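Local coordinates for protein acetyl-CoA acetyltransferase A (Ascaris suum, PDB 6BJA) that binds coenzyme A and, as a member of the thiolase family, probably transfers acetyl groups between coenzyme A thioesters in lipid metabolism, at residues N71-I76 / C88-K93; S316-E321 / S374-V379. One frame throughout, in Å; residues are numbered along the deposited sequence.

Contact 1 of 2, residues N71-I76 / C88-K93; sequences NIARQI and CVTINK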
# COMPACT_ATOMS: atom_id res chain seq x y z
N ASN A 71 -21.55 -7.29 7.49
CA ASN A 71 -22.88 -6.74 7.80
C ASN A 71 -22.96 -5.97 9.11
O ASN A 71 -23.38 -6.52 10.13
CB ASN A 71 -23.90 -7.90 7.78
CG ASN A 71 -25.34 -7.45 8.00
OD1 ASN A 71 -25.68 -6.27 7.96
ND2 ASN A 71 -26.20 -8.43 8.22
N ILE A 72 -22.55 -4.71 9.09
CA ILE A 72 -22.41 -4.00 10.37
C ILE A 72 -23.73 -3.93 11.13
O ILE A 72 -23.70 -3.85 12.36
CB ILE A 72 -21.84 -2.57 10.21
CG1 ILE A 72 -22.74 -1.69 9.35
CG2 ILE A 72 -20.42 -2.63 9.67
CD1 ILE A 72 -22.33 -0.26 9.42
N ALA A 73 -24.87 -3.98 10.45
CA ALA A 73 -26.16 -4.01 11.13
C ALA A 73 -26.23 -5.16 12.13
O ALA A 73 -26.75 -4.97 13.23
CB ALA A 73 -27.30 -4.11 10.15
N ARG A 74 -25.69 -6.32 11.78
CA ARG A 74 -25.71 -7.46 12.70
C ARG A 74 -24.76 -7.25 13.89
O ARG A 74 -25.07 -7.62 15.03
CB ARG A 74 -25.36 -8.73 11.95
CG ARG A 74 -25.43 -10.00 12.79
CD ARG A 74 -26.85 -10.34 13.17
NE ARG A 74 -26.94 -11.73 13.68
CZ ARG A 74 -28.03 -12.26 14.21
NH1 ARG A 74 -29.16 -11.57 14.28
NH2 ARG A 74 -28.00 -13.51 14.65
N GLN A 75 -23.59 -6.69 13.64
CA GLN A 75 -22.65 -6.36 14.70
C GLN A 75 -23.29 -5.40 15.68
O GLN A 75 -23.21 -5.58 16.89
CB GLN A 75 -21.37 -5.76 14.14
CG GLN A 75 -20.57 -6.67 13.23
CD GLN A 75 -19.29 -6.02 12.80
OE1 GLN A 75 -18.49 -5.56 13.63
NE2 GLN A 75 -19.09 -5.92 11.49
N ILE A 76 -23.94 -4.37 15.16
CA ILE A 76 -24.57 -3.36 15.99
C ILE A 76 -25.71 -3.97 16.81
O ILE A 76 -25.83 -3.75 18.03
CB ILE A 76 -25.10 -2.20 15.10
CG1 ILE A 76 -23.92 -1.40 14.54
CG2 ILE A 76 -26.04 -1.27 15.88
CD1 ILE A 76 -24.30 -0.51 13.35
N CYS A 88 -31.12 -8.46 10.59
CA CYS A 88 -30.21 -7.32 10.44
C CYS A 88 -29.72 -7.14 9.02
O CYS A 88 -29.24 -8.09 8.42
CB CYS A 88 -29.02 -7.51 11.34
SG CYS A 88 -29.50 -7.83 13.07
N VAL A 89 -29.83 -5.92 8.48
CA VAL A 89 -29.38 -5.68 7.11
C VAL A 89 -28.75 -4.29 7.01
O VAL A 89 -29.19 -3.35 7.69
CB VAL A 89 -30.55 -5.83 6.12
CG1 VAL A 89 -31.63 -4.77 6.34
CG2 VAL A 89 -30.05 -5.77 4.68
N THR A 90 -27.71 -4.18 6.19
CA THR A 90 -27.02 -2.92 5.96
C THR A 90 -27.35 -2.47 4.56
O THR A 90 -27.32 -3.27 3.63
CB THR A 90 -25.50 -3.04 6.16
OG1 THR A 90 -25.23 -3.63 7.44
CG2 THR A 90 -24.83 -1.68 6.16
N ILE A 91 -27.71 -1.21 4.40
CA ILE A 91 -28.08 -0.77 3.08
C ILE A 91 -27.38 0.51 2.66
O ILE A 91 -27.01 1.36 3.49
CB ILE A 91 -29.60 -0.63 2.94
CG1 ILE A 91 -30.10 0.58 3.68
CG2 ILE A 91 -30.35 -1.87 3.45
CD1 ILE A 91 -30.73 1.45 2.71
N ASN A 92 -27.18 0.62 1.34
CA ASN A 92 -26.42 1.71 0.74
C ASN A 92 -27.27 2.36 -0.34
O ASN A 92 -27.54 1.75 -1.37
CB ASN A 92 -25.10 1.21 0.15
CG ASN A 92 -24.25 2.31 -0.46
OD1 ASN A 92 -24.68 3.45 -0.58
ND2 ASN A 92 -23.04 1.97 -0.87
N LYS A 93 -27.71 3.57 -0.06
CA LYS A 93 -28.29 4.45 -1.07
C LYS A 93 -27.56 5.80 -0.98
O LYS A 93 -28.18 6.89 -1.04
CB LYS A 93 -29.80 4.58 -0.86
CG LYS A 93 -30.57 5.05 -2.10
CD LYS A 93 -32.05 4.93 -1.82
CE LYS A 93 -32.89 5.58 -2.87
NZ LYS A 93 -33.08 4.69 -3.99

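Contact 2 of 2, residues S316-E321 / S374-V379; sequences SIALWE and SDELGV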
# COMPACT_ATOMS: atom_id res chain seq x y z
N SER A 316 -49.32 23.55 4.33
CA SER A 316 -49.74 22.63 5.39
C SER A 316 -48.59 22.27 6.33
O SER A 316 -48.81 21.74 7.41
CB SER A 316 -50.27 21.31 4.80
OG SER A 316 -51.20 21.50 3.75
N ILE A 317 -47.36 22.51 5.87
CA ILE A 317 -46.17 21.96 6.52
C ILE A 317 -45.52 23.02 7.39
O ILE A 317 -45.16 24.10 6.93
CB ILE A 317 -45.16 21.45 5.46
CG1 ILE A 317 -45.84 20.45 4.52
CG2 ILE A 317 -43.90 20.90 6.11
CD1 ILE A 317 -46.48 19.22 5.17
N ALA A 318 -45.36 22.71 8.67
CA ALA A 318 -44.80 23.66 9.61
C ALA A 318 -43.29 23.84 9.46
O ALA A 318 -42.78 24.96 9.53
CB ALA A 318 -45.12 23.24 11.04
N LEU A 319 -42.58 22.73 9.31
CA LEU A 319 -41.12 22.74 9.24
C LEU A 319 -40.62 21.78 8.19
O LEU A 319 -41.22 20.74 7.97
CB LEU A 319 -40.50 22.34 10.57
CG LEU A 319 -40.64 23.32 11.73
CD1 LEU A 319 -40.02 22.65 12.96
CD2 LEU A 319 -39.99 24.65 11.45
N TRP A 320 -39.48 22.15 7.62
CA TRP A 320 -38.80 21.37 6.59
C TRP A 320 -37.39 21.09 7.02
O TRP A 320 -36.73 21.96 7.59
CB TRP A 320 -38.77 22.13 5.26
CG TRP A 320 -40.09 22.50 4.75
CD1 TRP A 320 -40.82 23.60 5.10
CD2 TRP A 320 -40.87 21.81 3.77
NE1 TRP A 320 -42.00 23.62 4.41
CE2 TRP A 320 -42.07 22.53 3.60
CE3 TRP A 320 -40.68 20.62 3.05
CZ2 TRP A 320 -43.05 22.12 2.70
CZ3 TRP A 320 -41.66 20.22 2.16
CH2 TRP A 320 -42.84 20.96 2.01
N GLU A 321 -36.92 19.87 6.73
CA GLU A 321 -35.50 19.57 6.74
C GLU A 321 -35.10 19.16 5.33
O GLU A 321 -35.62 18.16 4.82
CB GLU A 321 -35.14 18.46 7.72
CG GLU A 321 -35.14 18.87 9.17
CD GLU A 321 -33.95 19.73 9.57
OE1 GLU A 321 -32.81 19.44 9.16
OE2 GLU A 321 -34.15 20.69 10.34
N SER A 374 -46.19 19.79 18.92
CA SER A 374 -47.29 18.84 18.83
C SER A 374 -48.33 19.26 17.80
O SER A 374 -48.71 20.43 17.75
CB SER A 374 -47.95 18.65 20.20
OG SER A 374 -47.04 18.08 21.13
N ASP A 375 -48.77 18.29 17.00
CA ASP A 375 -49.79 18.43 15.96
C ASP A 375 -49.26 19.07 14.68
O ASP A 375 -49.99 19.16 13.69
CB ASP A 375 -51.01 19.22 16.47
CG ASP A 375 -51.74 18.51 17.58
OD1 ASP A 375 -51.91 17.28 17.48
OD2 ASP A 375 -52.16 19.17 18.56
N GLU A 376 -48.00 19.50 14.68
CA GLU A 376 -47.40 20.05 13.47
C GLU A 376 -46.97 18.94 12.52
O GLU A 376 -46.58 17.85 12.94
CB GLU A 376 -46.21 20.94 13.80
CG GLU A 376 -46.61 22.25 14.46
CD GLU A 376 -45.46 23.22 14.64
OE1 GLU A 376 -44.28 22.78 14.70
OE2 GLU A 376 -45.73 24.44 14.74
N LEU A 377 -47.04 19.27 11.23
CA LEU A 377 -46.57 18.40 10.15
C LEU A 377 -45.19 18.85 9.71
O LEU A 377 -44.92 20.04 9.59
CB LEU A 377 -47.52 18.43 8.96
CG LEU A 377 -48.93 17.88 9.20
CD1 LEU A 377 -49.72 17.97 7.91
CD2 LEU A 377 -48.90 16.44 9.72
N GLY A 378 -44.31 17.87 9.48
CA GLY A 378 -42.98 18.18 8.99
C GLY A 378 -42.62 17.27 7.82
O GLY A 378 -43.13 16.16 7.68
N VAL A 379 -41.74 17.77 6.97
CA VAL A 379 -41.18 16.99 5.88
C VAL A 379 -39.66 17.00 5.93
O VAL A 379 -39.05 18.06 6.07
CB VAL A 379 -41.64 17.50 4.50
CG1 VAL A 379 -40.95 16.72 3.35
CG2 VAL A 379 -43.12 17.37 4.37
O HOH W 1 -48.31 21.72 10.24

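Contact 1 of 2, residues N71-I76 / C88-K93
Cys88 meets Arg74 through its thiol: SG lies 3.7 Å from Arg74 CD and reaches the edge of the guanidinium, in the plane of that group. The guanidinium is held by other partners, NE by the Gly386 carbonyl of the second subunit and NH2 by Lys84 O. The carbonyl of the same cysteine accepts a nearly straight bond from Asn71, with ND2 to Cys88 O at 3.1 Å and an N-H...O angle of 169°. The acceptor lies close to the amide plane of Asn71, yet the donor stands 58° out of the Cys88 carbonyl plane and therefore does not follow a lone pair. Val89 turns its side chain from the helix and onto Ile59, leaving its backbone to make the contact: Val89 O is 3.2 Å from Ala73 CB. At Thr90 the hydroxyl joins two polar groups. OG1 donates to Asn71 OD1 at 2.7 Å, in the carbonyl plane, and accepts the Ala73 amide, N to OG1 3.1 Å. The Thr90 methyl CG2 packs on Ile72 CG1 at 3.8 Å. Asn71 can span Cys88 and Thr90 because its CG is anti to the backbone N (chi1 -176°), carrying both amide ends to the strand from the N-cap position of helix 72-79. These bonds tie the start of the helix to strand 87-92 within a beta-alpha-beta unit begun by strand 57-61; the axes of 72-76 and 88-92 approach to 6.3 Å. Thr90 to Asn92 pair antiparallel with a strand of the second subunit, whose Lys93 NZ also bonds Cys88 O. Chemically, donor and acceptor roles fix the Asn71 amide flip and the Thr90 hydroxyl rotation, and that lysine would be expected to polarise the Cys88 carbonyl.

Contact 2 of 2, residues S316-E321 / S374-V379
With chi1 at -57°, Trp320 CG sits beside its own backbone N and anti to the carbonyl carbon, which brings CE3 of the indole to 3.6 Å from Val379 CB. Val379 has CG1 anti to its N (chi1 176°), so that this methyl lies 3.8 Å from Trp320 CZ3 while CG2 is directed to Ile317. The two side chains lie side by side, as bridge partners in a parallel beta pairing of the thiolase fold: strand 319-322, outermost in the sheet of this chain, pairs with its neighbour 377-384. Register follows from the backbone bonds. Ala318 N donates to Leu377 O at 2.9 Å, Val379 N to Leu319 O at 3.2 Å, and Glu321 N to Val379 O at 2.9 Å.

Ile317 extends the apolar patch, with CD1 3.9 Å from Val379 CG2, and its CG2 covers one face of the indole near the rim. Helix 298-310 packs on this side, Val303 touching both Trp320 and Val379. Leu319 points to the other face of the sheet, against Leu368 and Ala371 of helix 357-371. Its bridge partner Gly378 brings its CA close to Leu319 O in a CA-H...O contact.

Ala318 CB rests against the carboxylate carbon of Glu376, whose OE1 is bonded to Lys373 N. Nearby a water bridges the two segments, donating to Ser316 O and accepting from Leu377 N, each at 2.9 Å.

How the contacts relate
Followed from the N terminus, the chain first makes contact 1, closing a short loop with 11 residues between 71-76 and 88-93. Contact 2 opens much later and closes a longer, mostly helical excursion, with 52 residues between 316-321 and 374-379. The two are in series, neither nested nor crossing, and lie in the N-terminal and C-terminal thiolase domains of the sequence respectively. The centres of contact 1 and contact 2 are about 30 Å apart. The nearest atoms of contact 1 and contact 2 are about 15 Å apart, so they do not touch. Both reach one mixed sheet, at its two outermost strands within the chain: the 87-92 edge is continued by the second subunit, whereas no other chain of the assembly touches contact 2.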